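PDB 3E6E: alanine racemase from Enterococcus faecalis, which belongs to the alanine racemase family, pairing a TIM-barrel N-terminal domain with a mostly beta C-terminal domain, and holds DCS between its two subunits. Local coordinates for residues F63-L68 with D81-L86; T168-A173 with E182-R187; G285-W290 with S363-R368; T298-G303 with G338-T343. The protein carries 1 engineered substitution. All blocks are in the same frame, centred on the assembly; numbering follows the deposited sequence.

Contact 1: F63-L68 with D81-L86; sequences FCVALL and DPILIL. With DCS (D-[3-hydroxy-2-methyl-5-phosphonooxymethyl-pyridin-4-ylmethyl]-N,O-cycloserylamide), chain D.
F63 O is approached twice: L84 N bonds to it at 2.7 Å, and I83 CA adds a CA-H...O contact at 3.4 Å. L84 O is gripped in the same double way, taking the N-H of V65 at 3.1 Å with the CA-H of C64 beside it. F63 N to P82 O and L86 N to V65 O, the latter nearly straight at 174°, complete the ladder of a parallel pair, the two strands of a beta-alpha-beta unit in the TIM barrel. On the side of the connecting helix 68-76, V65 and I83 rest on L74. I85 sends CG1 anti to its carbonyl carbon (chi1 -60°) and continues extended, which brings CD1 to 3.6 Å from the CA of L68 at the helix start. Where the ladder begins, D81 OD1 lies in the plane of the F63 ring, 3.5 Å from CE1 at its edge, with the carboxylate turned 67° from the ring. On the face of C64 and L84, L86 CD1 touches C64 CB at 3.8 Å and DCS C2 at 3.6 Å. With its N-H taken by V65 O, L86 meets DCS through its methyls: CD1 lies against the pyridine ring and CD2 against the ring methyl C2A, an apolar contact.

Contact 2: T168-A173 with E182-R187; sequences THFSTA and EKQAGR. With DCS (D-[3-hydroxy-2-methyl-5-phosphonooxymethyl-pyridin-4-ylmethyl]-N,O-cycloserylamide), chain D.
Q184 and F170 carry this contact, with A185 next in line. The aliphatic part of Q184 passes the F170 ring running the opposite way, its CB 3.7 Å from F170 CE1. F170 has CG anti to the carbonyl carbon (chi1 -67°), which swings the ring back to the helix although its CB sets out along the flank. A185 N then lies near the ring plane, 3.9 Å from CE1 at the edge. Beyond CB, Q184 runs extended (chi2 -170°) to lay its amide against the loop backbone, with CD 3.9 Å from S171 N and the amide plane 52° from the ring. That polar end therefore sits among the main-chain groups of H169 and S171 and close to S171 OG. On the far side of the loop, H169 sets its ring face over the DCS pyridine, with C3 lying 3.7 Å above the imidazole plane toward the ring's rim, while H169 NE2 is hydrogen-bonded to Y267 of the second subunit. The loop follows barrel strand 165-167 and packs on helix 179-193, where F181 stacks on F170; T209 of helix 207-212 also packs on F170, and T168 pairs by backbone with H203 of strand 201-203.

Contact 3: G285-W290 with S363-R368; sequences GYADGW and SQRIPR. With DCS (D-[3-hydroxy-2-methyl-5-phosphonooxymethyl-pyridin-4-ylmethyl]-N,O-cycloserylamide), chain F.
D288 meets 363-368 through both its carboxylate and its backbone. OD2 faces the edge of the R365 guanidinium in a salt bridge: NE is modelled at 2.5 Å, so short that the exact length is doubtful, and NH2 adds a weak hydrogen bond to OD2 at 2.9 Å. The arginine gets there by bending at chi3 (-92°), crossing D288 at about a right angle, and A287 CB lies over the centre of its guanidinium, 4.1 Å above the plane. D288 O accepts S363 N at 2.8 Å, a nearly straight bond (169°) whose donor stands 48° out of the carbonyl plane. I366 CD1 packs on the D288 methylene, 3.5 Å from CB.

One shell out, G285 N donates to D288 OD1 at 3.1 Å and R7 forms a salt bridge with the same oxygen, so the carboxylate is held at both ends. G285 O accepts from D288 N and W290 N, which come from opposite faces of its plane, closing the turn 285-290. Two residues before D288 in this turn, Y286 OH makes a weak hydrogen bond to DCS OG at 2.8 Å, so the ion pairs lie beside a ligand-pocket residue. D288, D315 and E70 of the second subunit gather round R365, and D288 is shared with R7; the acids probably offset the closeness of the two arginines.

Contact 4: T298-G303 with G338-T343; sequences TVLVNG and GNEENT
L300 and E340 meet where a beta hairpin, strands 336-337 and 340-342, lies alongside strand 298-301 in the mixed sheet of the C-terminal domain. The two strand segments do not pair: their axes pass 7.7 Å apart with directions 130° apart, and side chains bridge the gap. The tight part is where both methyls of L300 close on E340 CB. L300 CD2 sits 3.5 Å from E340 CB and CD1 3.8 Å from the same carbon, the two side chains crossing at about a right angle, with D337 also against L300.

E340 then bends at chi2 (-59°), and its carboxylate leaves the contact for a salt bridge with R305 of the adjoining strand 304-309; the CG on the way lies 3.5 Å from G303 O. R305 is also hydrogen-bonded to T298 OG1, so one arginine serves both segments.

The opposite end is looser and nearer solvent. There G303 and the exposed G338 meet by backbone alone, CA of G303 standing 4.2 Å from N of G338 at two glycines with positive phi, while D337 OD1, just before the segment, accepts a hydrogen bond from G303 N.

At the inner end the buried N342 amide makes the one hydrogen bond across: ND2 reaches T298 O at 2.9 Å, with an N-H...O angle of 179°, lying in the carbonyl plane on a lone pair of the oxygen.

In the fold
From the N terminus, contact 1 closes the short loop through helix 68-76, pairing neighbouring barrel strands, and contact 2 follows in series, fastening the loop after strand 165-167 to its own next helix. Both touch the same DCS, though their nearest atoms stay about 7 Å apart. The chain then passes into the C-terminal domain, where contact 3 closes a loop of 72 residues between the turn after strand 277-282 and the segment 363-368 near the C terminus. Contact 4 is nested inside that loop, and the two touch where W290 CZ2 meets V299 CG1. Contacts 1, 2 and 3 also reach the second subunit, whereas contact 4 stays within its own domain.

Contact 1: F63-L68 with D81-L86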
# COMPACT_ATOMS: atom_id res chain seq x y z
N PHE A 63 19.42 -10.46 -11.80
CA PHE A 63 18.23 -9.85 -11.21
C PHE A 63 17.30 -9.07 -12.13
O PHE A 63 17.75 -8.35 -13.03
CB PHE A 63 18.64 -8.95 -10.05
CG PHE A 63 19.46 -9.64 -9.03
CD1 PHE A 63 20.84 -9.65 -9.13
CD2 PHE A 63 18.85 -10.35 -8.00
CE1 PHE A 63 21.63 -10.37 -8.23
CE2 PHE A 63 19.61 -11.08 -7.09
CZ PHE A 63 21.01 -11.09 -7.21
N CYS A 64 15.99 -9.21 -11.88
CA CYS A 64 14.95 -8.53 -12.65
C CYS A 64 14.16 -7.59 -11.76
O CYS A 64 13.72 -7.96 -10.68
CB CYS A 64 13.99 -9.54 -13.25
SG CYS A 64 14.75 -10.77 -14.32
N VAL A 65 13.97 -6.36 -12.24
CA VAL A 65 13.21 -5.36 -11.51
C VAL A 65 12.34 -4.67 -12.53
O VAL A 65 12.46 -4.92 -13.73
CB VAL A 65 14.13 -4.31 -10.85
CG1 VAL A 65 15.05 -4.98 -9.85
CG2 VAL A 65 14.93 -3.57 -11.92
N ALA A 66 11.46 -3.78 -12.08
CA ALA A 66 10.58 -3.07 -12.99
C ALA A 66 11.06 -1.66 -13.29
O ALA A 66 10.83 -1.16 -14.38
CB ALA A 66 9.18 -3.00 -12.41
N LEU A 67 11.73 -1.04 -12.33
CA LEU A 67 12.17 0.34 -12.49
C LEU A 67 13.67 0.61 -12.41
O LEU A 67 14.40 -0.01 -11.64
CB LEU A 67 11.47 1.21 -11.46
CG LEU A 67 10.01 0.87 -11.19
CD1 LEU A 67 9.44 1.89 -10.23
CD2 LEU A 67 9.21 0.85 -12.47
N LEU A 68 14.11 1.57 -13.22
CA LEU A 68 15.50 1.96 -13.23
C LEU A 68 15.91 2.25 -11.79
O LEU A 68 17.00 1.90 -11.35
CB LEU A 68 15.69 3.20 -14.10
CG LEU A 68 17.10 3.79 -14.05
CD1 LEU A 68 18.15 2.68 -14.15
CD2 LEU A 68 17.26 4.80 -15.17
N ASP A 81 26.11 -8.46 -10.18
CA ASP A 81 25.60 -9.34 -11.21
C ASP A 81 24.73 -8.55 -12.18
O ASP A 81 24.40 -7.39 -11.95
CB ASP A 81 24.76 -10.47 -10.60
CG ASP A 81 25.34 -11.00 -9.31
OD1 ASP A 81 25.12 -10.35 -8.26
OD2 ASP A 81 26.03 -12.05 -9.34
N PRO A 82 24.35 -9.18 -13.31
CA PRO A 82 23.51 -8.53 -14.31
C PRO A 82 22.17 -8.14 -13.71
O PRO A 82 21.55 -8.93 -12.99
CB PRO A 82 23.34 -9.60 -15.37
CG PRO A 82 24.64 -10.36 -15.28
CD PRO A 82 24.83 -10.49 -13.79
N ILE A 83 21.73 -6.92 -14.01
CA ILE A 83 20.46 -6.41 -13.52
C ILE A 83 19.61 -6.00 -14.72
O ILE A 83 19.88 -4.98 -15.36
CB ILE A 83 20.64 -5.16 -12.63
CG1 ILE A 83 21.46 -5.50 -11.39
CG2 ILE A 83 19.28 -4.63 -12.24
CD1 ILE A 83 21.73 -4.31 -10.48
N LEU A 84 18.59 -6.78 -15.02
CA LEU A 84 17.71 -6.46 -16.14
C LEU A 84 16.43 -5.73 -15.74
O LEU A 84 15.72 -6.15 -14.82
CB LEU A 84 17.33 -7.73 -16.90
CG LEU A 84 16.09 -7.60 -17.78
CD1 LEU A 84 16.29 -6.54 -18.83
CD2 LEU A 84 15.77 -8.94 -18.39
N ILE A 85 16.15 -4.64 -16.43
CA ILE A 85 14.95 -3.86 -16.19
C ILE A 85 13.95 -4.44 -17.17
O ILE A 85 14.15 -4.36 -18.39
CB ILE A 85 15.18 -2.37 -16.48
CG1 ILE A 85 16.30 -1.84 -15.58
CG2 ILE A 85 13.90 -1.59 -16.23
CD1 ILE A 85 16.59 -0.36 -15.77
N LEU A 86 12.88 -5.02 -16.63
CA LEU A 86 11.83 -5.67 -17.41
C LEU A 86 10.92 -4.81 -18.27
O LEU A 86 10.27 -5.34 -19.17
CB LEU A 86 10.96 -6.53 -16.50
CG LEU A 86 11.65 -7.73 -15.85
CD1 LEU A 86 10.70 -8.38 -14.85
CD2 LEU A 86 12.08 -8.71 -16.93
N1 DCS D . 9.04 -11.77 -16.05
C2 DCS D . 8.29 -10.58 -16.37
C2A DCS D . 8.47 -9.89 -17.71
C3 DCS D . 7.40 -10.10 -15.41
O3 DCS D . 6.67 -8.98 -15.63
C4 DCS D . 7.28 -10.81 -14.15
C4A DCS D . 6.31 -10.29 -13.10
C5 DCS D . 8.08 -12.01 -13.92
C6 DCS D . 8.93 -12.45 -14.87
C5A DCS D . 8.01 -12.82 -12.64
O4P DCS D . 6.72 -13.42 -12.56
P DCS D . 6.23 -14.36 -11.37
O1P DCS D . 7.10 -15.52 -11.36
O2P DCS D . 6.29 -13.62 -10.12
O3P DCS D . 4.86 -14.76 -11.67
N DCS D . 4.90 -10.24 -13.67
CA DCS D . 3.82 -9.79 -12.88
C DCS D . 3.19 -8.52 -12.99
O DCS D . 3.55 -7.51 -13.84
ND DCS D . 2.20 -8.47 -12.13
OG DCS D . 2.15 -9.67 -11.45
CB DCS D . 3.14 -10.47 -11.91

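Contact 2: T168-A173 with E182-R187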
# COMPACT_ATOMS: atom_id res chain seq x y z
N THR A 168 10.08 -13.43 -23.84
CA THR A 168 8.68 -13.07 -23.89
C THR A 168 8.08 -13.43 -22.52
O THR A 168 8.77 -13.96 -21.64
CB THR A 168 7.93 -13.79 -24.98
OG1 THR A 168 6.67 -13.15 -25.17
CG2 THR A 168 7.69 -15.24 -24.61
N HIS A 169 6.80 -13.15 -22.34
CA HIS A 169 6.19 -13.43 -21.06
C HIS A 169 4.85 -14.10 -21.26
O HIS A 169 4.07 -13.69 -22.12
CB HIS A 169 6.04 -12.12 -20.28
CG HIS A 169 5.56 -12.31 -18.87
ND1 HIS A 169 6.29 -12.99 -17.92
CD2 HIS A 169 4.40 -11.95 -18.27
CE1 HIS A 169 5.59 -13.05 -16.80
NE2 HIS A 169 4.44 -12.43 -16.99
N PHE A 170 4.58 -15.13 -20.49
CA PHE A 170 3.32 -15.84 -20.62
C PHE A 170 2.21 -15.21 -19.77
O PHE A 170 2.48 -14.59 -18.73
CB PHE A 170 3.53 -17.29 -20.23
CG PHE A 170 4.42 -18.04 -21.19
CD1 PHE A 170 3.91 -18.53 -22.39
CD2 PHE A 170 5.75 -18.30 -20.86
CE1 PHE A 170 4.71 -19.27 -23.24
CE2 PHE A 170 6.56 -19.03 -21.72
CZ PHE A 170 6.03 -19.52 -22.91
N SER A 171 0.96 -15.37 -20.22
CA SER A 171 -0.17 -14.81 -19.50
C SER A 171 -1.06 -15.86 -18.90
O SER A 171 -1.91 -15.55 -18.06
CB SER A 171 -1.00 -13.92 -20.42
OG SER A 171 -1.67 -14.67 -21.42
N THR A 172 -0.88 -17.12 -19.30
CA THR A 172 -1.70 -18.22 -18.81
C THR A 172 -0.91 -19.43 -18.35
O THR A 172 -1.46 -20.53 -18.27
CB THR A 172 -2.67 -18.71 -19.91
OG1 THR A 172 -1.93 -19.08 -21.08
CG2 THR A 172 -3.66 -17.62 -20.27
N ALA A 173 0.37 -19.25 -18.03
CA ALA A 173 1.21 -20.36 -17.60
C ALA A 173 0.76 -21.05 -16.33
O ALA A 173 1.09 -22.21 -16.10
CB ALA A 173 2.65 -19.90 -17.45
N GLU A 182 0.52 -22.84 -25.08
CA GLU A 182 1.06 -23.47 -26.26
C GLU A 182 1.13 -22.49 -27.42
O GLU A 182 2.13 -22.43 -28.14
CB GLU A 182 0.19 -24.68 -26.63
CG GLU A 182 0.80 -26.00 -26.15
CD GLU A 182 -0.22 -27.05 -25.76
OE1 GLU A 182 -1.12 -27.37 -26.56
OE2 GLU A 182 -0.10 -27.58 -24.63
N LYS A 183 0.08 -21.69 -27.58
CA LYS A 183 0.02 -20.69 -28.63
C LYS A 183 1.19 -19.71 -28.49
O LYS A 183 1.93 -19.49 -29.44
CB LYS A 183 -1.31 -19.93 -28.57
CG LYS A 183 -1.40 -18.76 -29.54
CD LYS A 183 -2.81 -18.14 -29.56
CE LYS A 183 -3.85 -19.14 -30.07
NZ LYS A 183 -5.19 -18.52 -30.39
N GLN A 184 1.35 -19.13 -27.30
CA GLN A 184 2.45 -18.19 -27.11
C GLN A 184 3.77 -18.86 -27.41
O GLN A 184 4.62 -18.28 -28.07
CB GLN A 184 2.46 -17.62 -25.68
CG GLN A 184 1.30 -16.66 -25.41
CD GLN A 184 1.45 -15.93 -24.09
OE1 GLN A 184 2.37 -15.13 -23.92
NE2 GLN A 184 0.55 -16.21 -23.16
N ALA A 185 3.94 -20.08 -26.94
CA ALA A 185 5.18 -20.80 -27.19
C ALA A 185 5.40 -20.89 -28.71
O ALA A 185 6.52 -20.67 -29.20
CB ALA A 185 5.10 -22.19 -26.58
N GLY A 186 4.33 -21.19 -29.43
CA GLY A 186 4.42 -21.28 -30.87
C GLY A 186 4.93 -19.99 -31.49
O GLY A 186 5.96 -19.99 -32.17
N ARG A 187 4.23 -18.89 -31.26
CA ARG A 187 4.63 -17.59 -31.80
C ARG A 187 6.07 -17.24 -31.46
O ARG A 187 6.76 -16.59 -32.25
CB ARG A 187 3.71 -16.48 -31.27
CG ARG A 187 2.25 -16.53 -31.75
CD ARG A 187 1.46 -15.35 -31.18
NE ARG A 187 0.04 -15.39 -31.54
CZ ARG A 187 -0.87 -14.48 -31.17
NH1 ARG A 187 -0.50 -13.44 -30.42
NH2 ARG A 187 -2.13 -14.60 -31.55
N1 DCS D . 9.04 -11.77 -16.05
C2 DCS D . 8.29 -10.58 -16.37
C2A DCS D . 8.47 -9.89 -17.71
C3 DCS D . 7.40 -10.10 -15.41
O3 DCS D . 6.67 -8.98 -15.63
C4 DCS D . 7.28 -10.81 -14.15
C4A DCS D . 6.31 -10.29 -13.10
C5 DCS D . 8.08 -12.01 -13.92
C6 DCS D . 8.93 -12.45 -14.87
C5A DCS D . 8.01 -12.82 -12.64
O4P DCS D . 6.72 -13.42 -12.56
P DCS D . 6.23 -14.36 -11.37
O1P DCS D . 7.10 -15.52 -11.36
O2P DCS D . 6.29 -13.62 -10.12
O3P DCS D . 4.86 -14.76 -11.67
N DCS D . 4.90 -10.24 -13.67
CA DCS D . 3.82 -9.79 -12.88
C DCS D . 3.19 -8.52 -12.99
O DCS D . 3.55 -7.51 -13.84
ND DCS D . 2.20 -8.47 -12.13
OG DCS D . 2.15 -9.67 -11.45
CB DCS D . 3.14 -10.47 -11.91

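Contact 3: G285-W290 with S363-R368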
# COMPACT_ATOMS: atom_id res chain seq x y z
N GLY A 285 -4.17 -1.49 10.57
CA GLY A 285 -5.36 -1.12 9.81
C GLY A 285 -5.16 -1.09 8.32
O GLY A 285 -4.13 -1.53 7.81
N TYR A 286 -6.13 -0.56 7.59
CA TYR A 286 -6.02 -0.55 6.16
C TYR A 286 -4.92 0.35 5.62
O TYR A 286 -4.61 0.31 4.43
CB TYR A 286 -7.37 -0.24 5.50
CG TYR A 286 -8.07 1.04 5.91
CD1 TYR A 286 -7.65 2.28 5.42
CD2 TYR A 286 -9.21 0.99 6.72
CE1 TYR A 286 -8.37 3.44 5.71
CE2 TYR A 286 -9.94 2.15 7.02
CZ TYR A 286 -9.52 3.37 6.50
OH TYR A 286 -10.29 4.50 6.71
N ALA A 287 -4.33 1.15 6.49
CA ALA A 287 -3.26 2.04 6.08
C ALA A 287 -2.00 1.19 6.03
O ALA A 287 -1.00 1.59 5.44
CB ALA A 287 -3.10 3.16 7.08
N ASP A 288 -2.06 0.03 6.66
CA ASP A 288 -0.94 -0.90 6.70
C ASP A 288 -1.08 -1.86 5.53
O ASP A 288 -0.12 -2.54 5.15
CB ASP A 288 -0.98 -1.72 8.00
CG ASP A 288 -0.68 -0.90 9.23
OD1 ASP A 288 -1.12 -1.33 10.31
OD2 ASP A 288 0.01 0.14 9.13
N GLY A 289 -2.30 -1.92 5.00
CA GLY A 289 -2.60 -2.81 3.90
C GLY A 289 -3.48 -3.96 4.34
O GLY A 289 -3.60 -4.98 3.65
N TRP A 290 -4.08 -3.82 5.52
CA TRP A 290 -5.00 -4.82 6.08
C TRP A 290 -6.36 -4.24 5.69
O TRP A 290 -7.08 -3.70 6.51
CB TRP A 290 -4.82 -4.87 7.60
CG TRP A 290 -5.46 -6.04 8.28
CD1 TRP A 290 -6.54 -6.01 9.11
CD2 TRP A 290 -5.05 -7.42 8.19
NE1 TRP A 290 -6.84 -7.28 9.54
CE2 TRP A 290 -5.95 -8.16 8.99
CE3 TRP A 290 -4.03 -8.09 7.51
CZ2 TRP A 290 -5.85 -9.55 9.13
CZ3 TRP A 290 -3.94 -9.48 7.65
CH2 TRP A 290 -4.84 -10.19 8.45
N SER A 363 2.08 -1.84 3.62
CA SER A 363 2.74 -0.54 3.63
C SER A 363 4.18 -0.48 4.10
O SER A 363 4.68 -1.40 4.74
CB SER A 363 1.90 0.44 4.47
OG SER A 363 2.50 1.72 4.51
N GLN A 364 4.84 0.63 3.78
CA GLN A 364 6.23 0.85 4.16
C GLN A 364 6.32 0.99 5.67
O GLN A 364 7.30 0.56 6.30
CB GLN A 364 6.75 2.15 3.51
CG GLN A 364 8.21 2.49 3.86
CD GLN A 364 8.50 4.00 3.94
OE1 GLN A 364 7.93 4.80 3.20
NE2 GLN A 364 9.42 4.38 4.83
N ARG A 365 5.30 1.62 6.26
CA ARG A 365 5.26 1.85 7.69
C ARG A 365 5.41 0.60 8.54
O ARG A 365 5.74 0.69 9.73
CB ARG A 365 3.98 2.61 8.08
CG ARG A 365 2.72 2.19 7.34
CD ARG A 365 1.53 3.06 7.75
NE ARG A 365 0.80 2.47 8.86
CZ ARG A 365 0.08 3.15 9.74
NH1 ARG A 365 -0.01 4.47 9.65
NH2 ARG A 365 -0.56 2.50 10.71
N ILE A 366 5.18 -0.57 7.96
CA ILE A 366 5.32 -1.78 8.74
C ILE A 366 6.77 -2.24 8.70
O ILE A 366 7.29 -2.59 7.64
CB ILE A 366 4.42 -2.91 8.25
CG1 ILE A 366 2.98 -2.43 8.12
CG2 ILE A 366 4.49 -4.06 9.23
CD1 ILE A 366 1.97 -3.54 7.87
N PRO A 367 7.44 -2.24 9.85
CA PRO A 367 8.84 -2.67 9.94
C PRO A 367 8.99 -4.12 9.50
O PRO A 367 8.16 -4.98 9.83
CB PRO A 367 9.18 -2.47 11.41
CG PRO A 367 8.31 -1.31 11.80
CD PRO A 367 6.99 -1.69 11.14
N ARG A 368 10.05 -4.40 8.76
CA ARG A 368 10.28 -5.76 8.31
C ARG A 368 11.50 -6.32 9.02
O ARG A 368 12.60 -5.80 8.89
CB ARG A 368 10.43 -5.78 6.78
CG ARG A 368 9.09 -5.55 6.06
CD ARG A 368 9.26 -4.77 4.76
NE ARG A 368 8.20 -3.78 4.55
CZ ARG A 368 7.04 -4.03 3.94
NH1 ARG A 368 6.77 -5.22 3.45
NH2 ARG A 368 6.15 -3.07 3.81
N1 DCS F . -10.11 11.10 15.82
C2 DCS F . -9.71 9.74 15.98
C2A DCS F . -9.56 9.11 17.37
C3 DCS F . -9.47 9.01 14.81
O3 DCS F . -9.08 7.72 14.86
C4 DCS F . -9.63 9.68 13.51
C4A DCS F . -9.37 8.90 12.26
C5 DCS F . -10.05 11.09 13.45
C6 DCS F . -10.27 11.75 14.61
C5A DCS F . -10.26 11.89 12.14
O4P DCS F . -11.38 11.41 11.37
P DCS F . -11.90 12.01 9.96
O1P DCS F . -12.29 13.40 10.18
O2P DCS F . -10.82 11.90 8.97
O3P DCS F . -13.05 11.22 9.54
N DCS F . -10.42 7.83 12.11
CA DCS F . -10.37 6.99 11.00
C DCS F . -9.78 5.70 10.97
O DCS F . -9.17 5.08 12.02
ND DCS F . -9.93 5.20 9.77
OG DCS F . -10.60 6.13 9.00
CB DCS F . -10.87 7.21 9.75

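Contact 4: T298-G303 with G338-T343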
# COMPACT_ATOMS: atom_id res chain seq x y z
N THR A 298 -10.47 -14.28 10.37
CA THR A 298 -10.05 -14.57 11.74
C THR A 298 -8.53 -14.64 11.89
O THR A 298 -7.86 -15.31 11.12
CB THR A 298 -10.65 -15.90 12.21
OG1 THR A 298 -10.31 -16.94 11.28
CG2 THR A 298 -12.16 -15.78 12.32
N VAL A 299 -8.01 -13.95 12.90
CA VAL A 299 -6.58 -13.96 13.18
C VAL A 299 -6.27 -14.91 14.33
O VAL A 299 -7.18 -15.52 14.89
CB VAL A 299 -6.06 -12.56 13.53
CG1 VAL A 299 -6.25 -11.63 12.34
CG2 VAL A 299 -6.78 -12.04 14.75
N LEU A 300 -5.00 -15.01 14.71
CA LEU A 300 -4.61 -15.94 15.76
C LEU A 300 -4.05 -15.39 17.05
O LEU A 300 -3.09 -14.61 17.07
CB LEU A 300 -3.65 -16.97 15.17
CG LEU A 300 -4.23 -17.69 13.95
CD1 LEU A 300 -3.14 -18.49 13.24
CD2 LEU A 300 -5.36 -18.61 14.40
N VAL A 301 -4.66 -15.82 18.14
CA VAL A 301 -4.26 -15.43 19.49
C VAL A 301 -4.12 -16.74 20.26
O VAL A 301 -5.08 -17.50 20.38
CB VAL A 301 -5.33 -14.52 20.13
CG1 VAL A 301 -4.79 -13.90 21.42
CG2 VAL A 301 -5.75 -13.43 19.13
N ASN A 302 -2.93 -17.02 20.76
CA ASN A 302 -2.69 -18.26 21.50
C ASN A 302 -3.22 -19.48 20.77
O ASN A 302 -3.82 -20.37 21.39
CB ASN A 302 -3.34 -18.20 22.89
CG ASN A 302 -2.78 -17.11 23.75
OD1 ASN A 302 -1.58 -16.82 23.71
ND2 ASN A 302 -3.64 -16.50 24.57
N GLY A 303 -3.01 -19.52 19.46
CA GLY A 303 -3.45 -20.68 18.69
C GLY A 303 -4.94 -20.86 18.53
O GLY A 303 -5.38 -21.91 18.07
N GLY A 338 0.12 -22.44 17.21
CA GLY A 338 -0.51 -23.66 17.65
C GLY A 338 -0.62 -24.49 16.38
O GLY A 338 0.36 -24.58 15.63
N ASN A 339 -1.79 -25.07 16.13
CA ASN A 339 -1.97 -25.87 14.93
C ASN A 339 -2.70 -25.11 13.82
O ASN A 339 -2.92 -25.66 12.74
CB ASN A 339 -2.72 -27.15 15.25
CG ASN A 339 -2.04 -27.96 16.32
OD1 ASN A 339 -0.84 -28.21 16.25
ND2 ASN A 339 -2.81 -28.38 17.31
N GLU A 340 -3.08 -23.86 14.09
CA GLU A 340 -3.79 -23.04 13.11
C GLU A 340 -2.81 -22.33 12.18
O GLU A 340 -1.67 -22.04 12.56
CB GLU A 340 -4.64 -21.98 13.82
CG GLU A 340 -5.71 -22.58 14.70
CD GLU A 340 -6.67 -23.47 13.94
OE1 GLU A 340 -7.35 -24.31 14.57
OE2 GLU A 340 -6.75 -23.32 12.70
N GLU A 341 -3.26 -22.04 10.96
CA GLU A 341 -2.41 -21.37 9.98
C GLU A 341 -3.16 -20.33 9.15
O GLU A 341 -4.22 -20.60 8.60
CB GLU A 341 -1.79 -22.37 9.00
CG GLU A 341 -0.29 -22.65 9.18
CD GLU A 341 0.54 -22.44 7.90
OE1 GLU A 341 1.03 -21.31 7.69
OE2 GLU A 341 0.70 -23.40 7.11
N ASN A 342 -2.58 -19.14 9.08
CA ASN A 342 -3.13 -18.11 8.24
C ASN A 342 -2.06 -17.92 7.19
O ASN A 342 -0.89 -17.67 7.51
CB ASN A 342 -3.39 -16.82 9.01
CG ASN A 342 -4.83 -16.70 9.42
OD1 ASN A 342 -5.66 -17.48 8.98
ND2 ASN A 342 -5.14 -15.71 10.25
N THR A 343 -2.46 -18.10 5.94
CA THR A 343 -1.55 -18.01 4.80
C THR A 343 -1.92 -16.82 3.95
O THR A 343 -3.04 -16.34 4.00
CB THR A 343 -1.68 -19.23 3.92
OG1 THR A 343 -2.92 -19.14 3.19
CG2 THR A 343 -1.69 -20.49 4.76